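Local coordinates for inositol-1,4,5-trisphosphate 5-phosphatase 1 (Schizosaccharomyces pombe, PDB 1I9Z), which hydrolyses the 5-phosphate of phosphatidylinositol 4,5-bisphosphate and of soluble inositol polyphosphates through this catalytic domain, with magnesium as cofactor, at residues 226-229 with 230-233; 192-195 with 196-200; 182-185 with 186-190. One frame throughout, in Å; residues are numbered along the deposited sequence.

Contact 1. Residues 226-229 with 230-233; sequences GKLS and YLFE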
ATOM      1  N   GLY A 226       2.029   5.593  27.529  1.00 21.34           N
ATOM      2  CA  GLY A 226       1.410   6.308  26.437  1.00 20.62           C
ATOM      3  C   GLY A 226       2.220   7.417  25.831  1.00 21.32           C
ATOM      4  O   GLY A 226       1.644   8.259  25.159  1.00 21.99           O
ATOM      5  N   LYS A 227       3.543   7.432  26.062  1.00 21.17           N
ATOM      6  CA  LYS A 227       4.398   8.496  25.545  1.00 19.98           C
ATOM      7  C   LYS A 227       4.849   8.196  24.116  1.00 19.08           C
ATOM      8  O   LYS A 227       6.059   8.128  23.835  1.00 17.84           O
ATOM      9  CB  LYS A 227       5.633   8.642  26.467  1.00 22.38           C
ATOM     10  CG  LYS A 227       5.273   8.895  27.960  1.00 25.89           C
ATOM     11  CD  LYS A 227       4.324  10.086  28.090  1.00 29.57           C
ATOM     12  CE  LYS A 227       4.118  10.562  29.567  1.00 34.66           C
ATOM     13  NZ  LYS A 227       3.174  11.750  29.665  1.00 35.51           N
ATOM     14  N   LEU A 228       3.874   8.008  23.219  1.00 18.72           N
ATOM     15  CA  LEU A 228       4.187   7.668  21.844  1.00 19.68           C
ATOM     16  C   LEU A 228       4.842   8.794  21.068  1.00 20.86           C
ATOM     17  O   LEU A 228       5.735   8.540  20.253  1.00 19.19           O
ATOM     18  CB  LEU A 228       2.914   7.204  21.115  1.00 19.32           C
ATOM     19  CG  LEU A 228       2.214   6.058  21.837  1.00 20.97           C
ATOM     20  CD1 LEU A 228       1.070   5.528  20.985  1.00 22.21           C
ATOM     21  CD2 LEU A 228       3.220   4.943  22.073  1.00 19.01           C
ATOM     22  N   SER A 229       4.407  10.044  21.305  1.00 21.73           N
ATOM     23  CA  SER A 229       5.036  11.199  20.634  1.00 22.14           C
ATOM     24  C   SER A 229       6.513  11.252  20.914  1.00 19.74           C
ATOM     25  O   SER A 229       7.323  11.522  19.999  1.00 18.18           O
ATOM     26  CB  SER A 229       4.420  12.525  21.122  1.00 25.71           C
ATOM     27  OG  SER A 229       3.148  12.611  20.506  1.00 33.34           O
ATOM     28  N   TYR A 230       6.885  11.029  22.177  1.00 20.33           N
ATOM     29  CA  TYR A 230       8.314  11.038  22.532  1.00 18.99           C
ATOM     30  C   TYR A 230       9.041   9.919  21.798  1.00 18.08           C
ATOM     31  O   TYR A 230      10.121  10.107  21.240  1.00 15.46           O
ATOM     32  CB  TYR A 230       8.537  10.821  24.044  1.00 19.98           C
ATOM     33  CG  TYR A 230       9.976  10.624  24.405  1.00 20.60           C
ATOM     34  CD1 TYR A 230      10.854  11.685  24.444  1.00 23.65           C
ATOM     35  CD2 TYR A 230      10.467   9.367  24.734  1.00 23.43           C
ATOM     36  CE1 TYR A 230      12.183  11.520  24.811  1.00 24.87           C
ATOM     37  CE2 TYR A 230      11.800   9.190  25.083  1.00 23.09           C
ATOM     38  CZ  TYR A 230      12.656  10.273  25.128  1.00 25.24           C
ATOM     39  OH  TYR A 230      13.977  10.091  25.503  1.00 24.54           O
ATOM     40  N   LEU A 231       8.451   8.738  21.779  1.00 16.93           N
ATOM     41  CA  LEU A 231       9.155   7.663  21.101  1.00 16.59           C
ATOM     42  C   LEU A 231       9.299   7.904  19.587  1.00 16.55           C
ATOM     43  O   LEU A 231      10.305   7.529  19.014  1.00 17.48           O
ATOM     44  CB  LEU A 231       8.414   6.328  21.314  1.00 16.18           C
ATOM     45  CG  LEU A 231       8.443   5.828  22.752  1.00 14.81           C
ATOM     46  CD1 LEU A 231       7.521   4.560  22.862  1.00 15.56           C
ATOM     47  CD2 LEU A 231       9.971   5.422  23.164  1.00 14.87           C
ATOM     48  N   PHE A 232       8.315   8.535  18.974  1.00 16.79           N
ATOM     49  CA  PHE A 232       8.343   8.756  17.544  1.00 17.43           C
ATOM     50  C   PHE A 232       9.498   9.682  17.180  1.00 16.62           C
ATOM     51  O   PHE A 232      10.016   9.660  16.071  1.00 18.06           O
ATOM     52  CB  PHE A 232       6.986   9.266  17.095  1.00 18.86           C
ATOM     53  CG  PHE A 232       6.824   9.331  15.592  1.00 18.63           C
ATOM     54  CD1 PHE A 232       6.658   8.147  14.852  1.00 18.30           C
ATOM     55  CD2 PHE A 232       6.827  10.564  14.928  1.00 17.63           C
ATOM     56  CE1 PHE A 232       6.489   8.205  13.479  1.00 18.88           C
ATOM     57  CE2 PHE A 232       6.670  10.643  13.548  1.00 17.99           C
ATOM     58  CZ  PHE A 232       6.495   9.471  12.822  1.00 17.40           C
ATOM     59  N   GLU A 233       9.921  10.525  18.141  1.00 17.92           N
ATOM     60  CA  GLU A 233      11.073  11.402  17.902  1.00 18.42           C
ATOM     61  C   GLU A 233      12.319  10.580  17.682  1.00 17.07           C
ATOM     62  O   GLU A 233      13.336  11.076  17.101  1.00 17.61           O
ATOM     63  CB  GLU A 233      11.357  12.320  19.119  1.00 21.97           C
ATOM     64  CG  GLU A 233      10.383  13.417  19.346  1.00 30.19           C
ATOM     65  CD  GLU A 233      10.750  14.222  20.647  1.00 37.40           C
ATOM     66  OE1 GLU A 233      11.950  14.269  21.025  1.00 40.21           O
ATOM     67  OE2 GLU A 233       9.835  14.806  21.296  1.00 42.30           O
TER

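Contact 2. Residues 192-195 with 196-200; sequences RGRS and IFNHD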
ATOM      1  N   ARG A 192       7.013  -3.770 -20.056  1.00 32.90           N
ATOM      2  CA  ARG A 192       7.548  -2.654 -20.846  1.00 36.87           C
ATOM      3  C   ARG A 192       8.232  -1.573 -20.009  1.00 37.19           C
ATOM      4  O   ARG A 192       8.116  -0.371 -20.322  1.00 37.53           O
ATOM      5  CB  ARG A 192       6.433  -1.986 -21.643  1.00 40.09           C
ATOM      6  CG  ARG A 192       5.516  -2.980 -22.359  1.00 45.54           C
ATOM      7  CD  ARG A 192       4.336  -2.307 -23.030  1.00 49.57           C
ATOM      8  NE  ARG A 192       4.749  -1.511 -24.186  1.00 53.98           N
ATOM      9  CZ  ARG A 192       4.404  -0.237 -24.385  1.00 55.60           C
ATOM     10  NH1 ARG A 192       3.638   0.392 -23.489  1.00 55.68           N
ATOM     11  NH2 ARG A 192       4.806   0.395 -25.490  1.00 55.66           N
ATOM     12  N   GLY A 193       8.947  -1.997 -18.962  1.00 36.54           N
ATOM     13  CA  GLY A 193       9.662  -1.034 -18.137  1.00 35.22           C
ATOM     14  C   GLY A 193       8.835  -0.067 -17.313  1.00 33.88           C
ATOM     15  O   GLY A 193       9.386   0.884 -16.812  1.00 33.18           O
ATOM     16  N   ARG A 194       7.530  -0.276 -17.171  1.00 32.17           N
ATOM     17  CA  ARG A 194       6.709   0.629 -16.344  1.00 30.67           C
ATOM     18  C   ARG A 194       7.218   0.634 -14.862  1.00 27.86           C
ATOM     19  O   ARG A 194       7.406  -0.433 -14.286  1.00 28.16           O
ATOM     20  CB  ARG A 194       5.255   0.134 -16.366  1.00 30.29           C
ATOM     21  CG  ARG A 194       4.309   0.961 -15.557  1.00 29.30           C
ATOM     22  CD  ARG A 194       3.052   0.131 -15.131  1.00 31.89           C
ATOM     23  NE  ARG A 194       2.225  -0.496 -16.197  1.00 31.60           N
ATOM     24  CZ  ARG A 194       1.284   0.121 -16.932  1.00 33.12           C
ATOM     25  NH1 ARG A 194       1.026   1.430 -16.768  1.00 30.44           N
ATOM     26  NH2 ARG A 194       0.537  -0.605 -17.795  1.00 32.18           N
ATOM     27  N   SER A 195       7.409   1.798 -14.259  1.00 26.36           N
ATOM     28  CA  SER A 195       7.900   1.878 -12.885  1.00 25.15           C
ATOM     29  C   SER A 195       6.779   2.043 -11.890  1.00 23.27           C
ATOM     30  O   SER A 195       5.630   2.231 -12.243  1.00 22.49           O
ATOM     31  CB  SER A 195       8.854   3.062 -12.698  1.00 27.54           C
ATOM     32  OG  SER A 195       8.088   4.263 -12.533  1.00 28.47           O
ATOM     33  N   ILE A 196       7.111   2.002 -10.607  1.00 21.73           N
ATOM     34  CA  ILE A 196       6.044   2.155  -9.622  1.00 21.80           C
ATOM     35  C   ILE A 196       5.508   3.604  -9.550  1.00 21.49           C
ATOM     36  O   ILE A 196       4.346   3.863  -9.144  1.00 20.40           O
ATOM     37  CB  ILE A 196       6.524   1.744  -8.174  1.00 21.72           C
ATOM     38  CG1 ILE A 196       7.710   2.598  -7.712  1.00 22.26           C
ATOM     39  CG2 ILE A 196       6.868   0.263  -8.114  1.00 18.05           C
ATOM     40  CD1 ILE A 196       7.908   2.548  -6.225  1.00 27.17           C
ATOM     41  N   PHE A 197       6.319   4.562 -10.003  1.00 21.87           N
ATOM     42  CA  PHE A 197       5.933   5.951  -9.848  1.00 23.25           C
ATOM     43  C   PHE A 197       4.970   6.480 -10.861  1.00 25.57           C
ATOM     44  O   PHE A 197       4.291   7.498 -10.620  1.00 24.77           O
ATOM     45  CB  PHE A 197       7.191   6.832  -9.792  1.00 25.41           C
ATOM     46  CG  PHE A 197       8.119   6.461  -8.657  1.00 28.01           C
ATOM     47  CD1 PHE A 197       9.270   5.707  -8.898  1.00 30.30           C
ATOM     48  CD2 PHE A 197       7.799   6.806  -7.344  1.00 29.40           C
ATOM     49  CE1 PHE A 197      10.097   5.292  -7.860  1.00 30.61           C
ATOM     50  CE2 PHE A 197       8.611   6.406  -6.277  1.00 31.94           C
ATOM     51  CZ  PHE A 197       9.766   5.644  -6.536  1.00 32.91           C
ATOM     52  N   ASN A 198       4.862   5.753 -11.976  1.00 26.52           N
ATOM     53  CA  ASN A 198       3.990   6.116 -13.072  1.00 29.10           C
ATOM     54  C   ASN A 198       2.526   5.774 -12.768  1.00 27.07           C
ATOM     55  O   ASN A 198       1.913   5.106 -13.596  1.00 26.70           O
ATOM     56  CB  ASN A 198       4.417   5.322 -14.338  1.00 34.95           C
ATOM     57  CG  ASN A 198       5.894   5.583 -14.783  1.00 40.46           C
ATOM     58  OD1 ASN A 198       6.589   4.654 -15.336  1.00 41.97           O
ATOM     59  ND2 ASN A 198       6.364   6.832 -14.601  1.00 41.82           N
ATOM     60  N   HIS A 199       1.988   6.207 -11.610  1.00 23.29           N
ATOM     61  CA  HIS A 199       0.628   5.966 -11.166  1.00 21.60           C
ATOM     62  C   HIS A 199       0.045   7.160 -10.415  1.00 22.83           C
ATOM     63  O   HIS A 199       0.792   7.881  -9.741  1.00 23.54           O
ATOM     64  CB  HIS A 199       0.610   4.776 -10.183  1.00 20.29           C
ATOM     65  CG  HIS A 199       1.039   3.487 -10.822  1.00 18.15           C
ATOM     66  ND1 HIS A 199       2.352   3.088 -10.908  1.00 18.07           N
ATOM     67  CD2 HIS A 199       0.329   2.604 -11.556  1.00 16.37           C
ATOM     68  CE1 HIS A 199       2.440   2.015 -11.685  1.00 19.97           C
ATOM     69  NE2 HIS A 199       1.222   1.707 -12.098  1.00 19.02           N
ATOM     70  N   ASP A 200      -1.269   7.315 -10.473  1.00 22.96           N
ATOM     71  CA  ASP A 200      -1.959   8.359  -9.690  1.00 23.30           C
ATOM     72  C   ASP A 200      -1.830   8.102  -8.186  1.00 22.31           C
ATOM     73  O   ASP A 200      -1.618   9.045  -7.400  1.00 19.25           O
ATOM     74  CB  ASP A 200      -3.431   8.391 -10.073  1.00 24.94           C
ATOM     75  CG  ASP A 200      -3.590   8.707 -11.540  1.00 29.20           C
ATOM     76  OD1 ASP A 200      -3.228   9.847 -11.924  1.00 29.83           O
ATOM     77  OD2 ASP A 200      -3.960   7.815 -12.322  1.00 28.54           O
TER
HETATM   78  O   HOH W   1       2.202   3.259 -15.449  1.00 37.27           O

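Contact 3. Residues 182-185 with 186-190; sequences RTIA and SGLRF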
ATOM      1  N   ARG A 182      15.977   2.203  -2.036  1.00 15.67           N
ATOM      2  CA  ARG A 182      16.434   2.655  -3.344  1.00 16.66           C
ATOM      3  C   ARG A 182      16.489   1.530  -4.358  1.00 17.45           C
ATOM      4  O   ARG A 182      16.156   1.741  -5.523  1.00 18.34           O
ATOM      5  CB  ARG A 182      17.818   3.296  -3.234  1.00 16.79           C
ATOM      6  CG  ARG A 182      17.803   4.561  -2.366  1.00 20.98           C
ATOM      7  CD  ARG A 182      19.201   5.261  -2.509  1.00 21.67           C
ATOM      8  NE  ARG A 182      19.938   5.322  -1.258  1.00 31.51           N
ATOM      9  CZ  ARG A 182      20.633   4.322  -0.764  1.00 32.21           C
ATOM     10  NH1 ARG A 182      20.673   3.190  -1.420  1.00 39.30           N
ATOM     11  NH2 ARG A 182      21.295   4.427   0.347  1.00 30.43           N
ATOM     12  N   THR A 183      16.917   0.356  -3.904  1.00 16.22           N
ATOM     13  CA  THR A 183      17.061  -0.852  -4.733  1.00 17.78           C
ATOM     14  C   THR A 183      15.721  -1.255  -5.296  1.00 18.12           C
ATOM     15  O   THR A 183      15.574  -1.577  -6.492  1.00 17.89           O
ATOM     16  CB  THR A 183      17.673  -2.000  -3.890  1.00 18.88           C
ATOM     17  OG1 THR A 183      19.010  -1.646  -3.496  1.00 20.70           O
ATOM     18  CG2 THR A 183      17.768  -3.354  -4.706  1.00 17.98           C
ATOM     19  N   ILE A 184      14.703  -1.225  -4.442  1.00 18.44           N
ATOM     20  CA  ILE A 184      13.372  -1.588  -4.881  1.00 16.91           C
ATOM     21  C   ILE A 184      12.723  -0.528  -5.731  1.00 17.05           C
ATOM     22  O   ILE A 184      12.047  -0.829  -6.727  1.00 19.52           O
ATOM     23  CB  ILE A 184      12.459  -1.904  -3.637  1.00 15.79           C
ATOM     24  CG1 ILE A 184      12.996  -3.118  -2.908  1.00 16.05           C
ATOM     25  CG2 ILE A 184      10.978  -2.007  -4.101  1.00 16.24           C
ATOM     26  CD1 ILE A 184      12.423  -3.295  -1.424  1.00 14.13           C
ATOM     27  N   ALA A 185      12.859   0.739  -5.354  1.00 17.08           N
ATOM     28  CA  ALA A 185      12.212   1.813  -6.136  1.00 17.79           C
ATOM     29  C   ALA A 185      12.817   1.857  -7.567  1.00 19.91           C
ATOM     30  O   ALA A 185      12.119   2.119  -8.552  1.00 20.27           O
ATOM     31  CB  ALA A 185      12.418   3.137  -5.429  1.00 18.37           C
ATOM     32  N   SER A 186      14.116   1.608  -7.683  1.00 21.32           N
ATOM     33  CA  SER A 186      14.729   1.587  -9.030  1.00 23.02           C
ATOM     34  C   SER A 186      14.537   0.230  -9.704  1.00 23.22           C
ATOM     35  O   SER A 186      14.448   0.129 -10.931  1.00 23.76           O
ATOM     36  CB  SER A 186      16.244   1.811  -8.961  1.00 25.50           C
ATOM     37  OG  SER A 186      16.554   2.972  -8.193  1.00 29.92           O
ATOM     38  N   GLY A 187      14.468  -0.833  -8.917  1.00 21.28           N
ATOM     39  CA  GLY A 187      14.403  -2.159  -9.533  1.00 22.54           C
ATOM     40  C   GLY A 187      13.074  -2.768  -9.912  1.00 23.45           C
ATOM     41  O   GLY A 187      13.021  -3.673 -10.758  1.00 24.96           O
ATOM     42  N   LEU A 188      11.999  -2.329  -9.279  1.00 23.33           N
ATOM     43  CA  LEU A 188      10.696  -2.899  -9.581  1.00 23.81           C
ATOM     44  C   LEU A 188      10.245  -2.379 -10.953  1.00 23.41           C
ATOM     45  O   LEU A 188      10.174  -1.157 -11.179  1.00 25.03           O
ATOM     46  CB  LEU A 188       9.726  -2.469  -8.492  1.00 23.00           C
ATOM     47  CG  LEU A 188       8.812  -3.256  -7.557  1.00 26.31           C
ATOM     48  CD1 LEU A 188       9.229  -4.730  -7.287  1.00 22.54           C
ATOM     49  CD2 LEU A 188       8.680  -2.404  -6.297  1.00 22.03           C
ATOM     50  N   ARG A 189       9.971  -3.281 -11.876  1.00 23.21           N
ATOM     51  CA  ARG A 189       9.532  -2.851 -13.202  1.00 24.60           C
ATOM     52  C   ARG A 189       8.457  -3.793 -13.653  1.00 22.61           C
ATOM     53  O   ARG A 189       8.638  -4.994 -13.541  1.00 20.93           O
ATOM     54  CB  ARG A 189      10.682  -2.953 -14.178  1.00 28.41           C
ATOM     55  CG  ARG A 189      11.680  -1.834 -13.969  1.00 34.18           C
ATOM     56  CD  ARG A 189      11.185  -0.613 -14.727  1.00 39.67           C
ATOM     57  NE  ARG A 189      12.202   0.432 -14.703  1.00 42.29           N
ATOM     58  CZ  ARG A 189      12.480   1.142 -13.619  1.00 43.45           C
ATOM     59  NH1 ARG A 189      11.809   0.931 -12.497  1.00 44.41           N
ATOM     60  NH2 ARG A 189      13.451   2.035 -13.643  1.00 44.26           N
ATOM     61  N   PHE A 190       7.342  -3.250 -14.127  1.00 21.16           N
ATOM     62  CA  PHE A 190       6.257  -4.128 -14.599  1.00 22.52           C
ATOM     63  C   PHE A 190       6.449  -4.356 -16.097  1.00 25.65           C
ATOM     64  O   PHE A 190       7.580  -4.349 -16.542  1.00 28.40           O
ATOM     65  CB  PHE A 190       4.918  -3.503 -14.326  1.00 20.43           C
ATOM     66  CG  PHE A 190       4.657  -3.228 -12.854  1.00 19.36           C
ATOM     67  CD1 PHE A 190       4.887  -1.963 -12.347  1.00 17.19           C
ATOM     68  CD2 PHE A 190       4.113  -4.186 -12.027  1.00 18.44           C
ATOM     69  CE1 PHE A 190       4.549  -1.626 -11.006  1.00 18.67           C
ATOM     70  CE2 PHE A 190       3.780  -3.875 -10.695  1.00 17.53           C
ATOM     71  CZ  PHE A 190       4.004  -2.568 -10.205  1.00 19.12           C
TER
HETATM   72  O   HOH W   2       9.887   1.244 -10.045  1.00 23.20           O

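Contact 1. Residues 226-229 with 230-233
Lys227 and Leu231 meet in a local surface contact that runs along one short helix, 228-232, in which the N-H groups of residues 231-233 bond back to the carbonyls of residues 227-229. Lys227 holds the N-cap position, and Leu231 N donates to Lys227 O at 3.2 Å. One residue on, Phe232 N reaches Leu228 O at 2.9 Å. The next bond of the ladder, from Glu233 N to Ser229 O, is weak at 3.3 Å.

Side chains touch mainly where they brush these same carbonyls. Leu231 leans over the first turn: its CG lies 3.5 Å from Lys227 O, and its CD1 comes within 4.4 Å of Leu228 CD2, a loose methyl-to-methyl approach. The Phe232 side chain sets out with CG opposite its own N (chi1 -171°), which turns the ring away from residues 226-229 and leaves Phe232 CB 3.5 Å from Leu228 O.

Just upstream, Gly226, with positive phi, is the C-prime residue of a Schellman motif closing helix 216-224, and Lys227 is the centre of an inverse gamma turn. The chain thus ends one helix and starts the next within a few residues. Leu231, the buried member of the group, packs back on Val219, Cys222 and Ile223 of helix 216-224 and also meets Leu214 and Trp281. The Phe232 side chain rests on Ile255, while the Tyr230 ring meets that of Tyr234 with their planes at about 55°.

Contact 2. Residues 192-195 with 196-200
Ser195 and Asn198 meet by side chain and backbone in the loop that leads from helix 174-187 to strand 201-205, where Ser195 opens an ST turn: Phe197 N donates to Ser195 OG at 3.1 Å. Asn198, separately, is the centre of an inverse gamma turn. Ser195 N donates to Asn198 OD1 at 3.2 Å in a nearly straight bond (N-H...O 165°), although the donor stands above the amide plane. The same oxygen has a weak second bond from Ser195 OG, which lies between its own backbone N and carbonyl carbon (chi1 80°).

The His199 ring brings CE1 to 3.2 Å from Ser195 O, which lies at the ring's edge. Arg194 CD approaches the same ring obliquely. His199 is positioned by its ND1, which donates to Ile196 O at 2.8 Å, and by NE2, hydrogen-bonded to Arg152 NE. A leucine here would probably leave Ile196 O and Arg152 NE without their ring partners.

Farther out, Glu131 holds Arg194 NE in a salt bridge, and Ile196 packs on Cys161 and Ile163. In the guanidinium plane, a water accepts from Arg194 NH1 at 2.5 Å and donates to Asn198 O at 2.6 Å.

Contact 3. Residues 182-185 with 186-190
Ser186 grips Arg182 O twice, with OG and with its backbone N, each at 3.0 Å. The two donors come from opposite faces of the carbonyl plane, and the hydroxyl reaches its place because OG lies anti to the carbonyl carbon of Ser186 (chi1 -51°). A serine hydroxyl turned back on its own helix in this way doubles the i to i+4 bond. The ladder continues with Gly187 N to Thr183 O at 2.8 Å and Leu188 N to Ile184 O at 3.0 Å.

Leu188 is the first residue to leave helical geometry. Beyond it, Arg189 bends at chi2 so that NH1 turns back to Leu188 O at 3.0 Å, with the oxygen in the guanidinium plane. A water donates to this Leu188 oxygen and to Ala185 O, bridging the last turn to the outgoing chain.

On the face turned to the sheet, Ile184 and Leu188 pack side by side and point the same way. The 3.2 Å between Ile184 CG2 and Leu188 CD2 is doubtful, since the Leu188 side chain is modelled in an unusual conformation. Both side chains press on the five-stranded sheet, Ile184 at Ala148 and Ser165, Leu188 at Ala150 and Ile163. This is the C-terminal end of the helix in a beta-alpha-beta unit, strand 158-166, helix 174-187, strand 201-205, covering one sheet of the DNase I-like fold.

Contacts 2 and 3 both lie on the connection between strands 158-166 and 201-205, their centres about 10 Å apart, and they touch. Ile196 CG2 meets Leu188 CD2 at 3.7 Å, and Phe197 CZ meets Ala185 CB at 3.8 Å. Contact 3 is partly buried and rests mainly on backbone helix bonds, one of them doubled by a serine hydroxyl, and on aliphatic packing; contact 2, at the surface, relies on side-chain amide, hydroxyl and imidazole groups to shape an irregular loop. Contact 1 stands apart, about 36 Å between its centre and that of contact 2. Also helical, it covers an entire short helix at the surface, whereas contact 3 is the C-terminal end of a long one.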